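Long-range contacts in uncharacterized protein (Bacillus thuringiensis serovar kurstaki, PDB 4XE7), which is a bacterial actin-like protein of the ParM type, captured without nucleotide, and probably polymerises into filaments that help segregate plasmid DNA: residues A[19-24]-A[35-40]; A[23-28]-A[402-407]. All blocks are in the same frame, centred on the assembly; numbering follows the deposited sequence.

Contact 1 of 2, residues A[19-24]-A[35-40]; sequences NIKAKI and SFAIPT
Methyl CG2 of Ile-24 sits over the centre of one face of the Phe-36 ring, 3.5 Å from CZ of that residue, in a CH-pi contact, while CG1 of Ile-38 reaches the ring's edge in its plane. Two torsions bring methyl and ring together: Phe-36 turns CG between its own N and carbonyl carbon (chi1 60°), and Ile-24 puts CG1 opposite its N (chi1 -178°), so that CG2 is the branch over the ring. Ala-22 and Ile-38 continue this apolar face of the hairpin. The other face carries Lys-21, Lys-23, Ala-37 and Pro-39; here CD of Lys-21 and CG of Lys-23 each lie 3.9 Å from CB of Ala-37, so the methyl is met by the aliphatic parts of both lysines.

The strands run antiparallel. In one hydrogen-bonded pair, Ala-22 N to Ile-38 O and Ile-38 N to Ala-22 O are both 2.7 Å. Ile-24 and Phe-36 form the next, where the bond from Phe-36 N to Ile-24 O is longer, 3.2 Å, and bent to 144° at the hydrogen. Just before strand 21-27 begins, Ile-20 O still accepts Thr-40 N at 2.8 Å, extending the pairing at the end remote from the turn.

Strands 21-27 and 33-45 are neighbours in the mixed sheet of an actin-like domain. The turn between strands 13-17 and 21-27, next to Asp-16, probably corresponds to the phosphate-binding hairpin of actin-family proteins. Helix 123-140 covers the apolar face, where Val-136 and Arg-140 touch Phe-36; strand 13-17 flanks 21-27 on its far side, with Phe-15 against Ile-24.

Contact 2 of 2, residues A[23-28]-A[402-407]; sequences KISFLN and FTSRSY
A small, buried serine-to-serine contact joins residues 23-27 of strand 21-27, in the mixed eight-stranded sheet, to the start of helix 402-418, near the C-terminal end of the chain. The two short segments lie 6.9 Å apart at the closest approach of their axes and run 41° from parallel, and the strand meets the helix chiefly through Ser-25 and Ser-404, with a flank from Arg-405.

The hydroxyls approach tip to tip, Ser-25 OG lying 2.9 Å from Ser-404 OG in a hydrogen bond that either could donate. Ser-404 holds OG between its backbone N and carbonyl carbon (chi1 47°), from where it reaches both the strand and the carbonyl of Tyr-401. Its CB comes down on the strand backbone, 3.6 Å from Ser-25 N. Alongside, Arg-405 lays its CG 3.4 Å from Ser-25 OG, a van der Waals contact of a methylene with the hydroxyl oxygen; the chain then bends at chi3 (67°), and its NH2 makes a salt bridge with Asp-212.

Ser-35 OG on the adjacent strand, very close, is a probable further partner of Ser-25 OG. The chemistry is therefore probably a short chain of hydroxyls, Ser-35 to Ser-25 to Ser-404, finishing on a main-chain carbonyl. This gives the hydroxyls of the buried Ser-25 and Ser-404 partners, and their rotations are probably coupled, since each hydroxyl has a single proton and the carbonyl of Tyr-401 can only accept.

How the contacts relate
Contacts 1 and 2 share Lys-23 and Ile-24 and use strand 21-27 in two ways: edge on, to pair with strand 33-45, and through one face, to meet helix 402-418. Their centres are 11 Å apart. They also touch directly, through a probable hydrogen bond of 2.5 Å between Ser-35 OG and Ser-25 OG, and through packing of Phe-36 CE1 against Phe-26 CE2 at 3.9 Å. Side chains alternate along the strand, Ile-24 on the face that helix 123-140 covers through Phe-36 and Ser-25 facing the C-terminal helix, so the hairpin lies between the two helices. Lys-23 reaches Ala-400 and Tyr-401 just before that helix. No nucleotide is bound in this apo structure.

Contact 1 of 2, residues A[19-24]-A[35-40]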
# COMPACT_ATOMS: atom_id res chain seq x y z
N ASN A 19 6.01 -9.19 1.81
CA ASN A 19 5.64 -10.60 1.93
C ASN A 19 4.16 -10.86 1.66
O ASN A 19 3.77 -11.96 1.30
CB ASN A 19 5.98 -11.12 3.32
CG ASN A 19 7.47 -11.29 3.52
OD1 ASN A 19 8.13 -12.02 2.78
ND2 ASN A 19 8.01 -10.61 4.52
N ILE A 20 3.34 -9.84 1.87
CA ILE A 20 1.91 -9.99 1.68
C ILE A 20 1.52 -9.46 0.31
O ILE A 20 0.64 -10.00 -0.35
CB ILE A 20 1.10 -9.25 2.77
CG1 ILE A 20 1.53 -9.70 4.16
CG2 ILE A 20 -0.41 -9.47 2.58
CD1 ILE A 20 1.33 -11.17 4.39
N LYS A 21 2.17 -8.38 -0.10
CA LYS A 21 1.78 -7.64 -1.30
C LYS A 21 2.97 -7.20 -2.13
O LYS A 21 4.04 -6.91 -1.60
CB LYS A 21 0.94 -6.41 -0.92
CG LYS A 21 -0.43 -6.70 -0.34
CD LYS A 21 -1.22 -5.41 -0.11
CE LYS A 21 -2.51 -5.67 0.65
NZ LYS A 21 -3.12 -4.40 1.14
N ALA A 22 2.78 -7.17 -3.43
CA ALA A 22 3.70 -6.49 -4.31
C ALA A 22 3.08 -5.13 -4.54
O ALA A 22 1.94 -5.03 -4.98
CB ALA A 22 3.88 -7.25 -5.62
N LYS A 23 3.79 -4.06 -4.21
CA LYS A 23 3.24 -2.74 -4.47
C LYS A 23 4.08 -2.02 -5.51
O LYS A 23 5.28 -2.23 -5.58
CB LYS A 23 3.15 -1.90 -3.19
CG LYS A 23 2.18 -2.46 -2.19
CD LYS A 23 2.19 -1.66 -0.91
CE LYS A 23 0.88 -1.86 -0.13
NZ LYS A 23 0.82 -1.02 1.09
N ILE A 24 3.42 -1.21 -6.34
CA ILE A 24 4.12 -0.39 -7.31
C ILE A 24 3.59 1.03 -7.25
O ILE A 24 2.39 1.25 -7.05
CB ILE A 24 3.97 -0.95 -8.74
CG1 ILE A 24 4.74 -0.11 -9.76
CG2 ILE A 24 2.50 -0.98 -9.17
CD1 ILE A 24 4.63 -0.68 -11.23
N SER A 35 -0.60 4.15 -8.26
CA SER A 35 -0.21 3.01 -7.43
C SER A 35 -1.27 1.93 -7.36
O SER A 35 -2.48 2.23 -7.36
CB SER A 35 0.12 3.46 -6.01
OG SER A 35 1.18 4.38 -5.99
N PHE A 36 -0.80 0.69 -7.30
CA PHE A 36 -1.66 -0.44 -6.95
C PHE A 36 -0.83 -1.53 -6.27
O PHE A 36 0.40 -1.48 -6.22
CB PHE A 36 -2.38 -0.99 -8.18
CG PHE A 36 -1.47 -1.49 -9.27
CD1 PHE A 36 -1.10 -0.65 -10.31
CD2 PHE A 36 -1.00 -2.80 -9.26
CE1 PHE A 36 -0.26 -1.10 -11.33
CE2 PHE A 36 -0.18 -3.27 -10.29
CZ PHE A 36 0.20 -2.41 -11.31
N ALA A 37 -1.54 -2.52 -5.72
CA ALA A 37 -0.93 -3.62 -5.01
C ALA A 37 -1.40 -4.95 -5.60
O ALA A 37 -2.58 -5.13 -5.89
CB ALA A 37 -1.27 -3.57 -3.55
N ILE A 38 -0.48 -5.88 -5.76
CA ILE A 38 -0.84 -7.23 -6.17
C ILE A 38 -0.49 -8.18 -5.02
O ILE A 38 0.66 -8.26 -4.62
CB ILE A 38 -0.11 -7.66 -7.46
CG1 ILE A 38 -0.45 -6.70 -8.60
CG2 ILE A 38 -0.49 -9.08 -7.85
CD1 ILE A 38 0.16 -7.06 -9.97
N PRO A 39 -1.50 -8.88 -4.48
CA PRO A 39 -1.17 -9.79 -3.38
C PRO A 39 -0.17 -10.87 -3.82
O PRO A 39 -0.19 -11.37 -4.96
CB PRO A 39 -2.52 -10.40 -2.99
CG PRO A 39 -3.57 -9.51 -3.62
CD PRO A 39 -2.93 -8.93 -4.85
N THR A 40 0.72 -11.21 -2.90
CA THR A 40 1.81 -12.12 -3.19
C THR A 40 1.31 -13.57 -3.12
O THR A 40 1.58 -14.32 -2.18
CB THR A 40 2.97 -11.86 -2.24
OG1 THR A 40 3.25 -10.46 -2.26
CG2 THR A 40 4.21 -12.65 -2.65

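Contact 2 of 2, residues A[23-28]-A[402-407]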
# COMPACT_ATOMS: atom_id res chain seq x y z
N LYS A 23 3.79 -4.06 -4.21
CA LYS A 23 3.24 -2.74 -4.47
C LYS A 23 4.08 -2.02 -5.51
O LYS A 23 5.28 -2.23 -5.58
CB LYS A 23 3.15 -1.90 -3.19
CG LYS A 23 2.18 -2.46 -2.19
CD LYS A 23 2.19 -1.66 -0.91
CE LYS A 23 0.88 -1.86 -0.13
NZ LYS A 23 0.82 -1.02 1.09
N ILE A 24 3.42 -1.21 -6.34
CA ILE A 24 4.12 -0.39 -7.31
C ILE A 24 3.59 1.03 -7.25
O ILE A 24 2.39 1.25 -7.05
CB ILE A 24 3.97 -0.95 -8.74
CG1 ILE A 24 4.74 -0.11 -9.76
CG2 ILE A 24 2.50 -0.98 -9.17
CD1 ILE A 24 4.63 -0.68 -11.23
N SER A 25 4.48 2.00 -7.42
CA SER A 25 4.10 3.36 -7.72
C SER A 25 4.81 3.78 -9.01
O SER A 25 6.02 3.59 -9.13
CB SER A 25 4.46 4.31 -6.56
OG SER A 25 3.61 4.10 -5.45
N PHE A 26 4.09 4.34 -9.97
CA PHE A 26 4.75 4.75 -11.21
C PHE A 26 4.19 6.06 -11.72
O PHE A 26 3.16 6.53 -11.25
CB PHE A 26 4.63 3.66 -12.29
CG PHE A 26 3.21 3.42 -12.75
CD1 PHE A 26 2.75 3.95 -13.94
CD2 PHE A 26 2.35 2.65 -11.98
CE1 PHE A 26 1.44 3.73 -14.37
CE2 PHE A 26 1.03 2.43 -12.40
CZ PHE A 26 0.59 2.97 -13.60
N LEU A 27 4.88 6.65 -12.69
CA LEU A 27 4.36 7.87 -13.30
C LEU A 27 3.53 7.50 -14.52
O LEU A 27 4.00 6.80 -15.42
CB LEU A 27 5.49 8.83 -13.65
CG LEU A 27 6.23 9.36 -12.42
CD1 LEU A 27 7.40 10.27 -12.82
CD2 LEU A 27 5.24 10.11 -11.49
N ASN A 28 2.28 7.94 -14.53
CA ASN A 28 1.40 7.56 -15.62
C ASN A 28 1.56 8.57 -16.75
O ASN A 28 2.53 9.34 -16.77
CB ASN A 28 -0.05 7.43 -15.15
CG ASN A 28 -0.60 8.73 -14.56
OD1 ASN A 28 -0.09 9.83 -14.82
ND2 ASN A 28 -1.68 8.61 -13.77
N PHE A 402 3.90 4.70 0.64
CA PHE A 402 5.01 5.62 0.94
C PHE A 402 6.35 4.98 0.57
O PHE A 402 7.30 5.67 0.17
CB PHE A 402 5.01 6.01 2.43
CG PHE A 402 4.12 7.21 2.77
CD1 PHE A 402 3.41 7.88 1.79
CD2 PHE A 402 4.03 7.65 4.08
CE1 PHE A 402 2.63 8.98 2.11
CE2 PHE A 402 3.25 8.74 4.41
CZ PHE A 402 2.54 9.41 3.43
N THR A 403 6.45 3.66 0.71
CA THR A 403 7.67 2.96 0.35
C THR A 403 7.88 2.96 -1.17
O THR A 403 8.96 3.32 -1.64
CB THR A 403 7.66 1.52 0.86
OG1 THR A 403 7.52 1.54 2.29
CG2 THR A 403 8.95 0.80 0.47
N SER A 404 6.87 2.54 -1.92
CA SER A 404 7.00 2.54 -3.38
C SER A 404 7.12 3.95 -3.95
O SER A 404 7.86 4.17 -4.91
CB SER A 404 5.82 1.81 -4.05
OG SER A 404 4.57 2.20 -3.52
N ARG A 405 6.39 4.91 -3.38
CA ARG A 405 6.53 6.30 -3.80
C ARG A 405 7.93 6.83 -3.53
O ARG A 405 8.47 7.59 -4.35
CB ARG A 405 5.49 7.20 -3.12
CG ARG A 405 4.07 6.95 -3.59
CD ARG A 405 3.04 7.55 -2.65
NE ARG A 405 3.11 9.00 -2.67
CZ ARG A 405 2.36 9.78 -3.45
NH1 ARG A 405 1.48 9.25 -4.28
NH2 ARG A 405 2.50 11.09 -3.40
N SER A 406 8.52 6.45 -2.40
CA SER A 406 9.89 6.86 -2.09
C SER A 406 10.88 6.33 -3.12
O SER A 406 11.72 7.06 -3.62
CB SER A 406 10.31 6.39 -0.69
OG SER A 406 9.50 6.97 0.32
N TYR A 407 10.78 5.04 -3.40
CA TYR A 407 11.59 4.45 -4.46
C TYR A 407 11.37 5.21 -5.77
O TYR A 407 12.33 5.57 -6.44
CB TYR A 407 11.26 2.96 -4.63
CG TYR A 407 11.54 2.10 -3.39
CD1 TYR A 407 12.31 2.60 -2.34
CD2 TYR A 407 11.01 0.81 -3.27
CE1 TYR A 407 12.56 1.84 -1.22
CE2 TYR A 407 11.27 0.03 -2.13
CZ TYR A 407 12.05 0.56 -1.11
OH TYR A 407 12.33 -0.16 0.03